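Local structure of cobalt-precorrin-5B C(1)-methyltransferase (Archaeoglobus fulgidus, 1SR8) at residues A[5-10]-A[232-237]; A[29-34]-A[195-200]; A[200-205]-A[242-247]. The protein probably catalyses the S-adenosyl-L-methionine-dependent methylation of cobalt-precorrin-5B at C-1, giving cobalt-precorrin-6A in the anaerobic route to adenosylcobalamin. One frame throughout, in Å; residues are numbered along the deposited sequence.

Interaction 1: residues A[5-10]-A[232-237]; sequences PIELYR and PFVFGV
E7 OE2 accepts a hydrogen bond from the backbone N of V234 at 2.7 Å. The N-H...O angle is 156°, so the bond is fairly straight. The donor does not lie in the carboxylate plane but comes in from above it, 53° out. With CG anti to the backbone N, the E7 chain runs extended beyond CG and carries the carboxylate across to the strand. The second oxygen, OE1, makes a salt bridge with K201. That lysine also bonds V234 O, so one Glu-Lys pair serves both backbone polar groups of V234. A water adds a second link. It donates to E7 O at 2.7 Å and to P232 O, and sits off-centre over one face of the F233 ring. Beside these polar links the Y9 and F233 rings meet rim to rim. Their planes are only 16° apart, but neither ring lies over the other; the centroids are 5.6 Å apart. Y9 CD2 comes within 3.3 Å of F233 CE1, and Y9 CB also touches F233 CE1. I204 packs on both rings. F233 uses its own N and O to pair with strand 210-214. V234 N and P232 O therefore face the other way, and the N-terminal loop meets them there. This is the edge strand of a parallel alpha/beta sheet, bordered by a loop instead of another strand.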
loop_
_atom_site.group_PDB
_atom_site.type_symbol
_atom_site.label_atom_id
_atom_site.label_comp_id
_atom_site.label_asym_id
_atom_site.label_seq_id
_atom_site.Cartn_x
_atom_site.Cartn_y
_atom_site.Cartn_z
ATOM N N PRO A 5 -4.820 -12.342 1.983
ATOM C CA PRO A 5 -4.185 -12.020 3.266
ATOM C C PRO A 5 -4.275 -10.570 3.736
ATOM O O PRO A 5 -4.041 -10.286 4.905
ATOM C CB PRO A 5 -2.743 -12.477 3.057
ATOM C CG PRO A 5 -2.528 -12.244 1.619
ATOM C CD PRO A 5 -3.809 -12.742 0.991
ATOM N N ILE A 6 -4.622 -9.655 2.840
ATOM C CA ILE A 6 -4.716 -8.246 3.203
ATOM C C ILE A 6 -6.151 -7.759 3.356
ATOM O O ILE A 6 -6.532 -7.269 4.428
ATOM C CB ILE A 6 -3.997 -7.356 2.165
ATOM C CG1 ILE A 6 -2.514 -7.708 2.124
ATOM C CG2 ILE A 6 -4.158 -5.879 2.523
ATOM C CD1 ILE A 6 -1.807 -7.069 0.972
ATOM N N GLU A 7 -6.954 -7.900 2.303
ATOM C CA GLU A 7 -8.330 -7.443 2.373
ATOM C C GLU A 7 -9.279 -8.475 2.956
ATOM O O GLU A 7 -10.439 -8.175 3.213
ATOM C CB GLU A 7 -8.813 -6.990 1.008
ATOM C CG GLU A 7 -9.874 -5.930 1.117
ATOM C CD GLU A 7 -10.079 -5.171 -0.166
ATOM O OE1 GLU A 7 -9.084 -4.800 -0.825
ATOM O OE2 GLU A 7 -11.245 -4.923 -0.514
ATOM N N LEU A 8 -8.788 -9.696 3.139
ATOM C CA LEU A 8 -9.559 -10.771 3.768
ATOM C C LEU A 8 -10.811 -11.364 3.109
ATOM O O LEU A 8 -11.550 -12.116 3.750
ATOM C CB LEU A 8 -9.910 -10.343 5.196
ATOM C CG LEU A 8 -8.868 -10.599 6.292
ATOM C CD1 LEU A 8 -7.458 -10.409 5.786
ATOM C CD2 LEU A 8 -9.157 -9.675 7.452
ATOM N N TYR A 9 -11.069 -11.042 1.849
ATOM C CA TYR A 9 -12.230 -11.618 1.189
ATOM C C TYR A 9 -11.823 -12.982 0.650
ATOM O O TYR A 9 -10.635 -13.333 0.627
ATOM C CB TYR A 9 -12.719 -10.718 0.051
ATOM C CG TYR A 9 -11.618 -10.217 -0.862
ATOM C CD1 TYR A 9 -10.865 -11.101 -1.641
ATOM C CD2 TYR A 9 -11.321 -8.855 -0.941
ATOM C CE1 TYR A 9 -9.843 -10.643 -2.471
ATOM C CE2 TYR A 9 -10.300 -8.388 -1.769
ATOM C CZ TYR A 9 -9.566 -9.288 -2.530
ATOM O OH TYR A 9 -8.557 -8.823 -3.345
ATOM N N ARG A 10 -12.815 -13.756 0.228
ATOM C CA ARG A 10 -12.565 -15.079 -0.315
ATOM C C ARG A 10 -12.587 -15.038 -1.832
ATOM O O ARG A 10 -13.282 -14.220 -2.436
ATOM C CB ARG A 10 -13.627 -16.055 0.175
ATOM C CG ARG A 10 -13.626 -17.359 -0.573
ATOM C CD ARG A 10 -14.793 -18.237 -0.186
ATOM N NE ARG A 10 -14.619 -19.572 -0.740
ATOM C CZ ARG A 10 -15.283 -20.645 -0.329
ATOM N NH1 ARG A 10 -16.180 -20.546 0.645
ATOM N NH2 ARG A 10 -15.032 -21.827 -0.876
ATOM N N PRO A 232 -16.116 -6.072 4.405
ATOM C CA PRO A 232 -15.377 -4.861 4.038
ATOM C C PRO A 232 -14.503 -4.983 2.791
ATOM O O PRO A 232 -13.678 -5.897 2.670
ATOM C CB PRO A 232 -14.580 -4.553 5.304
ATOM C CG PRO A 232 -14.250 -5.916 5.821
ATOM C CD PRO A 232 -15.529 -6.713 5.600
ATOM N N PHE A 233 -14.713 -4.039 1.875
ATOM C CA PHE A 233 -13.998 -3.962 0.605
ATOM C C PHE A 233 -13.494 -2.550 0.380
ATOM O O PHE A 233 -14.107 -1.585 0.834
ATOM C CB PHE A 233 -14.929 -4.336 -0.554
ATOM C CG PHE A 233 -15.237 -5.801 -0.627
ATOM C CD1 PHE A 233 -14.305 -6.694 -1.156
ATOM C CD2 PHE A 233 -16.432 -6.305 -0.114
ATOM C CE1 PHE A 233 -14.554 -8.058 -1.171
ATOM C CE2 PHE A 233 -16.688 -7.677 -0.123
ATOM C CZ PHE A 233 -15.752 -8.549 -0.650
ATOM N N VAL A 234 -12.371 -2.429 -0.317
ATOM C CA VAL A 234 -11.827 -1.122 -0.626
ATOM C C VAL A 234 -12.053 -0.889 -2.104
ATOM O O VAL A 234 -11.541 -1.627 -2.942
ATOM C CB VAL A 234 -10.322 -1.039 -0.346
ATOM C CG1 VAL A 234 -9.799 0.311 -0.809
ATOM C CG2 VAL A 234 -10.054 -1.226 1.130
ATOM N N PHE A 235 -12.835 0.130 -2.426
ATOM C CA PHE A 235 -13.114 0.449 -3.816
ATOM C C PHE A 235 -12.597 1.838 -4.170
ATOM O O PHE A 235 -12.794 2.312 -5.292
ATOM C CB PHE A 235 -14.621 0.354 -4.084
ATOM C CG PHE A 235 -15.081 -1.036 -4.412
ATOM C CD1 PHE A 235 -15.126 -1.471 -5.729
ATOM C CD2 PHE A 235 -15.411 -1.933 -3.398
ATOM C CE1 PHE A 235 -15.490 -2.787 -6.034
ATOM C CE2 PHE A 235 -15.775 -3.243 -3.693
ATOM C CZ PHE A 235 -15.814 -3.670 -5.016
ATOM N N GLY A 236 -11.932 2.485 -3.215
ATOM C CA GLY A 236 -11.410 3.817 -3.466
ATOM C C GLY A 236 -12.485 4.780 -3.948
ATOM O O GLY A 236 -13.508 4.974 -3.286
ATOM N N VAL A 237 -12.270 5.390 -5.106
ATOM C CA VAL A 237 -13.245 6.327 -5.636
ATOM C C VAL A 237 -14.196 5.647 -6.611
ATOM O O VAL A 237 -15.112 6.281 -7.140
ATOM C CB VAL A 237 -12.549 7.504 -6.347
ATOM C CG1 VAL A 237 -11.577 8.190 -5.379
ATOM C CG2 VAL A 237 -11.827 7.004 -7.594
HETATM O O HOH W 1 -13.078 -8.363 2.607
#

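Interaction 2: residues A[29-34]-A[195-200]; sequences LYILTE and KKLVET
I31 and L197 make the apolar part of the contact. Their side chains cross at about a right angle, and I31 CD1 meets L197 CD1 at 3.5 Å, which is tight for two methyls. Beside them the T33 methyl faces T200: T33 CG2 lies 3.8 Å from T200 CG2. T200 CG2 also rests against the carbonyl oxygen of L32. K196 bends at its second torsion (chi2 68°), and its end comes across T33 obliquely, K196 CE lying 3.5 Å from T33 OG1. Strand 30-33 and helix 195-200 cross at 65°, their axes 9.6 Å apart.

No direct hydrogen bond joins the two segments. T200 OG1 instead turns back on its own helix and donates to K196 O at 2.5 Å. It comes from above the carbonyl plane, on the face opposite T200 N, so two donors grip this oxygen. A water bridges the gap: it donates to T200 OG1 at 3.2 Å and accepts from E34 N at 2.9 Å. With an alanine in place of T200, this water would probably lose its acceptor on the helix, and a gap would open beside the T33 methyl.

The charged group is K196 NZ, which pairs with D35, in the turn between strands 30-33 and 36-42, and touches the water weakly. The fit therefore depends on methyl shape and on the water that T200 OG1 and E34 N share.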
loop_
_atom_site.group_PDB
_atom_site.type_symbol
_atom_site.label_atom_id
_atom_site.label_comp_id
_atom_site.label_asym_id
_atom_site.label_seq_id
_atom_site.Cartn_x
_atom_site.Cartn_y
_atom_site.Cartn_z
ATOM N N LEU A 29 1.157 -10.522 -3.043
ATOM C CA LEU A 29 1.542 -9.922 -4.313
ATOM C C LEU A 29 0.612 -10.231 -5.495
ATOM O O LEU A 29 0.747 -9.637 -6.568
ATOM C CB LEU A 29 2.995 -10.304 -4.638
ATOM C CG LEU A 29 4.025 -9.669 -3.687
ATOM C CD1 LEU A 29 5.355 -10.378 -3.823
ATOM C CD2 LEU A 29 4.176 -8.187 -3.982
ATOM N N TYR A 30 -0.342 -11.136 -5.301
ATOM C CA TYR A 30 -1.264 -11.460 -6.379
ATOM C C TYR A 30 -2.732 -11.473 -5.987
ATOM O O TYR A 30 -3.112 -12.009 -4.939
ATOM C CB TYR A 30 -0.927 -12.818 -6.991
ATOM C CG TYR A 30 0.446 -12.894 -7.600
ATOM C CD1 TYR A 30 1.564 -13.134 -6.806
ATOM C CD2 TYR A 30 0.633 -12.693 -8.965
ATOM C CE1 TYR A 30 2.834 -13.170 -7.354
ATOM C CE2 TYR A 30 1.900 -12.725 -9.526
ATOM C CZ TYR A 30 2.997 -12.960 -8.713
ATOM O OH TYR A 30 4.268 -12.953 -9.246
ATOM N N ILE A 31 -3.541 -10.859 -6.848
ATOM C CA ILE A 31 -4.989 -10.823 -6.700
ATOM C C ILE A 31 -5.500 -11.718 -7.831
ATOM O O ILE A 31 -5.405 -11.380 -9.012
ATOM C CB ILE A 31 -5.587 -9.415 -6.910
ATOM C CG1 ILE A 31 -5.141 -8.469 -5.798
ATOM C CG2 ILE A 31 -7.101 -9.508 -6.928
ATOM C CD1 ILE A 31 -5.726 -7.078 -5.920
ATOM N N LEU A 32 -6.023 -12.874 -7.463
ATOM C CA LEU A 32 -6.537 -13.818 -8.437
ATOM C C LEU A 32 -7.806 -13.272 -9.079
ATOM O O LEU A 32 -8.658 -12.703 -8.399
ATOM C CB LEU A 32 -6.813 -15.145 -7.733
ATOM C CG LEU A 32 -7.582 -16.263 -8.423
ATOM C CD1 LEU A 32 -6.837 -16.750 -9.654
ATOM C CD2 LEU A 32 -7.759 -17.393 -7.427
ATOM N N THR A 33 -7.911 -13.417 -10.397
ATOM C CA THR A 33 -9.096 -12.966 -11.116
ATOM C C THR A 33 -9.763 -14.154 -11.805
ATOM O O THR A 33 -9.282 -15.293 -11.738
ATOM C CB THR A 33 -8.778 -11.904 -12.193
ATOM O OG1 THR A 33 -8.125 -12.524 -13.307
ATOM C CG2 THR A 33 -7.885 -10.822 -11.621
ATOM N N GLU A 34 -10.879 -13.867 -12.465
ATOM C CA GLU A 34 -11.658 -14.872 -13.179
ATOM C C GLU A 34 -10.774 -15.598 -14.203
ATOM O O GLU A 34 -10.863 -16.817 -14.368
ATOM C CB GLU A 34 -12.834 -14.180 -13.877
ATOM C CG GLU A 34 -14.069 -15.037 -14.068
ATOM C CD GLU A 34 -15.294 -14.205 -14.422
ATOM O OE1 GLU A 34 -15.237 -13.452 -15.414
ATOM O OE2 GLU A 34 -16.313 -14.304 -13.708
ATOM N N LYS A 195 -9.353 -0.926 -14.376
ATOM C CA LYS A 195 -10.720 -1.394 -14.585
ATOM C C LYS A 195 -10.858 -2.862 -14.223
ATOM O O LYS A 195 -11.825 -3.261 -13.577
ATOM C CB LYS A 195 -11.143 -1.184 -16.039
ATOM C CG LYS A 195 -10.966 0.244 -16.521
ATOM C CD LYS A 195 -11.336 0.386 -17.992
ATOM C CE LYS A 195 -10.496 1.470 -18.661
ATOM N NZ LYS A 195 -9.039 1.115 -18.639
ATOM N N LYS A 196 -9.887 -3.665 -14.641
ATOM C CA LYS A 196 -9.906 -5.091 -14.357
ATOM C C LYS A 196 -10.063 -5.353 -12.859
ATOM O O LYS A 196 -10.841 -6.220 -12.456
ATOM C CB LYS A 196 -8.623 -5.741 -14.869
ATOM C CG LYS A 196 -8.461 -7.222 -14.507
ATOM C CD LYS A 196 -9.471 -8.112 -15.229
ATOM C CE LYS A 196 -9.185 -9.599 -14.994
ATOM N NZ LYS A 196 -10.128 -10.463 -15.778
ATOM N N LEU A 197 -9.326 -4.611 -12.036
ATOM C CA LEU A 197 -9.423 -4.781 -10.588
ATOM C C LEU A 197 -10.805 -4.387 -10.084
ATOM O O LEU A 197 -11.400 -5.104 -9.289
ATOM C CB LEU A 197 -8.367 -3.942 -9.851
ATOM C CG LEU A 197 -8.400 -4.028 -8.315
ATOM C CD1 LEU A 197 -8.113 -5.462 -7.876
ATOM C CD2 LEU A 197 -7.380 -3.075 -7.714
ATOM N N VAL A 198 -11.313 -3.243 -10.541
ATOM C CA VAL A 198 -12.630 -2.787 -10.103
ATOM C C VAL A 198 -13.716 -3.816 -10.425
ATOM O O VAL A 198 -14.605 -4.043 -9.605
ATOM C CB VAL A 198 -13.016 -1.423 -10.737
ATOM C CG1 VAL A 198 -14.427 -1.041 -10.333
ATOM C CG2 VAL A 198 -12.058 -0.339 -10.276
ATOM N N GLU A 199 -13.634 -4.443 -11.600
ATOM C CA GLU A 199 -14.620 -5.446 -12.016
ATOM C C GLU A 199 -14.444 -6.741 -11.253
ATOM O O GLU A 199 -15.424 -7.397 -10.878
ATOM C CB GLU A 199 -14.489 -5.752 -13.504
ATOM C CG GLU A 199 -14.478 -4.534 -14.390
ATOM C CD GLU A 199 -14.437 -4.904 -15.860
ATOM O OE1 GLU A 199 -13.721 -5.879 -16.207
ATOM O OE2 GLU A 199 -15.112 -4.214 -16.662
ATOM N N THR A 200 -13.183 -7.115 -11.046
ATOM C CA THR A 200 -12.845 -8.332 -10.318
ATOM C C THR A 200 -13.318 -8.239 -8.863
ATOM O O THR A 200 -13.940 -9.167 -8.339
ATOM C CB THR A 200 -11.313 -8.571 -10.312
ATOM O OG1 THR A 200 -10.831 -8.629 -11.656
ATOM C CG2 THR A 200 -10.968 -9.869 -9.597
HETATM O O HOH W 2 -12.054 -11.253 -13.007
#

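Interaction 3: residues A[200-205]-A[242-247]; sequences TKLKIA and ALKHPG
L202 reaches from helix 195-204 into the turn at A242-H245. Its CG is opposite the backbone N (chi1 168°), and the second torsion spreads the two methyls over different parts of the turn. L202 CD1 lies 4.0 Å from H245 N and 4.1 Å from A242 O. These two atoms are themselves joined by the turn's hydrogen bond, H245 N to A242 O at 3.0 Å. The methyl therefore packs against the closing bond of a type I turn, and it also touches H245 CB. The other methyl, L202 CD2, meets K244 CB at 4.1 Å. L202 and K244 cross at about a right angle. K244 offers only the base of its side chain here. Its CB faces the helix, but the fully extended chain then carries NZ away to a salt bridge with E241.

The turn lies between helix 239-242 and strand 248-253, on the beta-alpha-beta crossover that joins parallel strands 231-234 and 248-253, with strand 210-214 between them in the sheet.

H245 is placed by a first torsion of -174°, which swings its ring from the turn toward A205. H245 NE2 gives a weak hydrogen bond to A205 O: the distance is short, 2.6 Å, but the N-H...O angle is only 124°. The oxygen sits at the ring edge, near its plane, and A205 O is also close to H245 CD2, at 3.0 Å. A second weak bond runs from NE2 to Y208 O, so the ring N-H is shared between two carbonyls. A205 CB lies 4.1 Å from H245 CD2. On one face of the imidazole, P246 CD lies off-centre toward the rim. I211 of strand 210-214 is a further neighbour of H245.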
loop_
_atom_site.group_PDB
_atom_site.type_symbol
_atom_site.label_atom_id
_atom_site.label_comp_id
_atom_site.label_asym_id
_atom_site.label_seq_id
_atom_site.Cartn_x
_atom_site.Cartn_y
_atom_site.Cartn_z
ATOM N N THR A 200 -13.183 -7.115 -11.046
ATOM C CA THR A 200 -12.845 -8.332 -10.318
ATOM C C THR A 200 -13.318 -8.239 -8.863
ATOM O O THR A 200 -13.940 -9.167 -8.339
ATOM C CB THR A 200 -11.313 -8.571 -10.312
ATOM O OG1 THR A 200 -10.831 -8.629 -11.656
ATOM C CG2 THR A 200 -10.968 -9.869 -9.597
ATOM N N LYS A 201 -13.025 -7.118 -8.208
ATOM C CA LYS A 201 -13.414 -6.965 -6.815
ATOM C C LYS A 201 -14.929 -6.920 -6.637
ATOM O O LYS A 201 -15.439 -7.325 -5.598
ATOM C CB LYS A 201 -12.760 -5.723 -6.204
ATOM C CG LYS A 201 -12.786 -5.742 -4.678
ATOM C CD LYS A 201 -11.998 -4.604 -4.051
ATOM C CE LYS A 201 -10.497 -4.748 -4.255
ATOM N NZ LYS A 201 -9.756 -3.666 -3.539
ATOM N N LEU A 202 -15.648 -6.432 -7.645
ATOM C CA LEU A 202 -17.107 -6.382 -7.565
ATOM C C LEU A 202 -17.631 -7.815 -7.583
ATOM O O LEU A 202 -18.523 -8.165 -6.817
ATOM C CB LEU A 202 -17.697 -5.595 -8.741
ATOM C CG LEU A 202 -19.217 -5.694 -8.938
ATOM C CD1 LEU A 202 -19.948 -5.280 -7.665
ATOM C CD2 LEU A 202 -19.630 -4.810 -10.096
ATOM N N LYS A 203 -17.060 -8.638 -8.459
ATOM C CA LYS A 203 -17.450 -10.037 -8.567
ATOM C C LYS A 203 -17.122 -10.778 -7.283
ATOM O O LYS A 203 -17.879 -11.647 -6.851
ATOM C CB LYS A 203 -16.728 -10.703 -9.736
ATOM C CG LYS A 203 -17.093 -10.130 -11.090
ATOM C CD LYS A 203 -16.380 -10.889 -12.193
ATOM C CE LYS A 203 -16.735 -10.345 -13.571
ATOM N NZ LYS A 203 -16.002 -11.086 -14.639
ATOM N N ILE A 204 -15.989 -10.442 -6.676
ATOM C CA ILE A 204 -15.593 -11.073 -5.426
ATOM C C ILE A 204 -16.601 -10.699 -4.344
ATOM O O ILE A 204 -16.954 -11.517 -3.494
ATOM C CB ILE A 204 -14.192 -10.605 -4.975
ATOM C CG1 ILE A 204 -13.141 -11.087 -5.982
ATOM C CG2 ILE A 204 -13.886 -11.132 -3.576
ATOM C CD1 ILE A 204 -11.712 -10.653 -5.670
ATOM N N ALA A 205 -17.068 -9.453 -4.399
ATOM C CA ALA A 205 -18.026 -8.935 -3.428
ATOM C C ALA A 205 -19.424 -9.496 -3.647
ATOM O O ALA A 205 -20.315 -9.279 -2.832
ATOM C CB ALA A 205 -18.061 -7.416 -3.496
ATOM N N ALA A 242 -19.096 -0.372 -7.371
ATOM C CA ALA A 242 -19.433 -1.207 -6.240
ATOM C C ALA A 242 -20.941 -1.184 -6.004
ATOM O O ALA A 242 -21.526 -2.181 -5.574
ATOM C CB ALA A 242 -18.694 -0.718 -5.003
ATOM N N LEU A 243 -21.571 -0.048 -6.295
ATOM C CA LEU A 243 -23.010 0.090 -6.094
ATOM C C LEU A 243 -23.862 -0.796 -7.010
ATOM O O LEU A 243 -25.083 -0.858 -6.851
ATOM C CB LEU A 243 -23.424 1.557 -6.242
ATOM C CG LEU A 243 -22.982 2.454 -5.080
ATOM C CD1 LEU A 243 -23.391 3.898 -5.346
ATOM C CD2 LEU A 243 -23.610 1.954 -3.781
ATOM N N LYS A 244 -23.222 -1.479 -7.958
ATOM C CA LYS A 244 -23.935 -2.378 -8.864
ATOM C C LYS A 244 -24.225 -3.673 -8.114
ATOM O O LYS A 244 -24.980 -4.519 -8.584
ATOM C CB LYS A 244 -23.098 -2.703 -10.101
ATOM C CG LYS A 244 -22.824 -1.541 -11.039
ATOM C CD LYS A 244 -21.962 -2.024 -12.204
ATOM C CE LYS A 244 -21.714 -0.940 -13.254
ATOM N NZ LYS A 244 -20.957 -1.472 -14.444
ATOM N N HIS A 245 -23.601 -3.831 -6.952
ATOM C CA HIS A 245 -23.815 -5.017 -6.132
ATOM C C HIS A 245 -25.307 -5.045 -5.802
ATOM O O HIS A 245 -25.897 -4.012 -5.472
ATOM C CB HIS A 245 -22.968 -4.927 -4.858
ATOM C CG HIS A 245 -23.008 -6.157 -4.006
ATOM N ND1 HIS A 245 -24.047 -6.433 -3.143
ATOM C CD2 HIS A 245 -22.123 -7.175 -3.868
ATOM C CE1 HIS A 245 -23.798 -7.565 -2.507
ATOM N NE2 HIS A 245 -22.636 -8.035 -2.929
ATOM N N PRO A 246 -25.938 -6.227 -5.896
ATOM C CA PRO A 246 -27.369 -6.381 -5.618
ATOM C C PRO A 246 -27.817 -6.599 -4.165
ATOM O O PRO A 246 -29.017 -6.654 -3.905
ATOM C CB PRO A 246 -27.746 -7.555 -6.503
ATOM C CG PRO A 246 -26.535 -8.439 -6.360
ATOM C CD PRO A 246 -25.382 -7.461 -6.485
ATOM N N GLY A 247 -26.881 -6.716 -3.226
ATOM C CA GLY A 247 -27.263 -6.953 -1.842
ATOM C C GLY A 247 -27.316 -5.726 -0.957
ATOM O O GLY A 247 -27.701 -4.648 -1.397
#

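How the interactions relate
Interactions 2 and 3 lie on helix 195-204, and interaction 1 touches it through K201 and I204; the centres are 11 to 12 Å apart. Interactions 2 and 3 share T200 and use successive parts of this helix. K201 joins interactions 1 and 3: its NZ is 3.0 Å from E7 OE1 and 2.8 Å from V234 O. I204 adds packing, with I204 CG2 3.6 Å from Y9 CD1. Interactions 2 and 3 are also joined by the salt bridge E34 OE1 to K203 NZ, at 2.6 Å. Interactions 1 and 2 meet by packing, Y9 OH to I31 CG2 and F235 CE1 to V198 O, each 3.9 Å.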